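Local coordinates for protein Adenylate/guanylate cyclase/hydrolase, alpha/beta fold family (Ruegeria pomeroyi, PDB 3MR7) that probably acts as an adenylate cyclase, this chain being the class III nucleotide cyclase-like catalytic domain of a longer protein that also carries an alpha/beta-hydrolase family region, at residues Ala125-Glu128 and Pro129-Cys133. Sequence-based numbering, arbitrary orientation.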
# COMPACT_ATOMS: atom_id res chain seq x y z
N ALA A 125 -1.87 -0.21 -5.40
CA ALA A 125 -1.17 0.01 -4.15
C ALA A 125 -1.53 1.32 -3.46
O ALA A 125 -1.58 1.39 -2.25
CB ALA A 125 0.33 -0.07 -4.38
N ILE A 126 -1.78 2.38 -4.22
CA ILE A 126 -2.14 3.64 -3.59
C ILE A 126 -3.64 3.78 -3.41
O ILE A 126 -4.08 4.66 -2.69
CB ILE A 126 -1.67 4.82 -4.41
CG1 ILE A 126 -2.56 4.91 -5.65
CG2 ILE A 126 -0.12 4.73 -4.66
CD1 ILE A 126 -2.11 5.85 -6.68
N SER A 127 -4.43 2.93 -4.06
CA SER A 127 -5.88 2.99 -3.93
C SER A 127 -6.31 2.87 -2.48
O SER A 127 -5.70 2.14 -1.72
CB SER A 127 -6.53 1.86 -4.71
OG SER A 127 -7.91 1.80 -4.42
N GLU A 128 -7.37 3.54 -2.07
CA GLU A 128 -7.76 3.28 -0.72
C GLU A 128 -8.55 2.00 -0.58
O GLU A 128 -9.11 1.50 -1.54
CB GLU A 128 -8.32 4.49 0.03
CG GLU A 128 -9.68 4.99 -0.29
CD GLU A 128 -9.89 6.35 0.39
OE1 GLU A 128 -8.87 7.03 0.67
OE2 GLU A 128 -11.05 6.73 0.65
N PRO A 129 -8.51 1.42 0.61
CA PRO A 129 -9.10 0.10 0.78
C PRO A 129 -10.57 0.15 0.46
O PRO A 129 -11.25 1.08 0.90
CB PRO A 129 -8.88 -0.19 2.25
CG PRO A 129 -7.65 0.63 2.61
CD PRO A 129 -7.84 1.89 1.83
N GLY A 130 -11.04 -0.83 -0.30
CA GLY A 130 -12.42 -0.91 -0.71
C GLY A 130 -12.78 -0.07 -1.91
O GLY A 130 -13.91 -0.11 -2.34
N ALA A 131 -11.82 0.67 -2.45
CA ALA A 131 -12.05 1.62 -3.50
C ALA A 131 -11.45 1.10 -4.79
O ALA A 131 -10.98 -0.01 -4.83
CB ALA A 131 -11.42 2.97 -3.14
N ILE A 132 -11.49 1.91 -5.83
CA ILE A 132 -10.92 1.57 -7.11
C ILE A 132 -10.20 2.81 -7.65
O ILE A 132 -10.80 3.87 -7.73
CB ILE A 132 -12.01 1.29 -8.13
CG1 ILE A 132 -12.98 0.23 -7.64
CG2 ILE A 132 -11.39 0.86 -9.42
CD1 ILE A 132 -14.04 -0.09 -8.65
N CYS A 133 -8.93 2.69 -8.02
CA CYS A 133 -8.20 3.80 -8.64
C CYS A 133 -7.95 3.49 -10.10
O CYS A 133 -7.50 2.40 -10.44
CB CYS A 133 -6.87 4.05 -7.94
SG CYS A 133 -7.03 5.02 -6.45
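The OG of S127 and the backbone N of A131 both donate to the carbonyl oxygen of E128, in a type II beta turn that runs from E128 to A131. The turn links helix 115-126 to strand 132-135 in the cyclase catalytic domain. P129 and G130 hold its two central positions, and G130 has a positive phi, which favours glycine. The turn is closed by A131 N to E128 O at 3.0 Å.

S127 is the first residue beyond the helix. S127 CB lies 3.6 Å from C133 SG. Its OG is anti to the backbone N (chi1 171°), which carries it along the chain to E128. S127 OG donates to E128 O at 3.1 Å. Replacing S127 with an alanine would probably cost E128 O one of its two donors here, leaving the turn bond from A131 N without its companion and the start of the turn freer to move.

The E128 side chain leaves the turn. E128 CB sits next to the P129 ring because the two residues adjoin. E128 CG packs on A131 CB at 3.9 Å. The extended chain then takes the carboxylate toward K159 of the second subunit, where OE2 makes a long, weak ion pair. C133 makes backbone bonds to I98 and I100, and I132 to W170. At E128 O the two donors, S127 OG and A131 N, approach from opposite faces of the carbonyl plane, tilted from it by 27° and 33°.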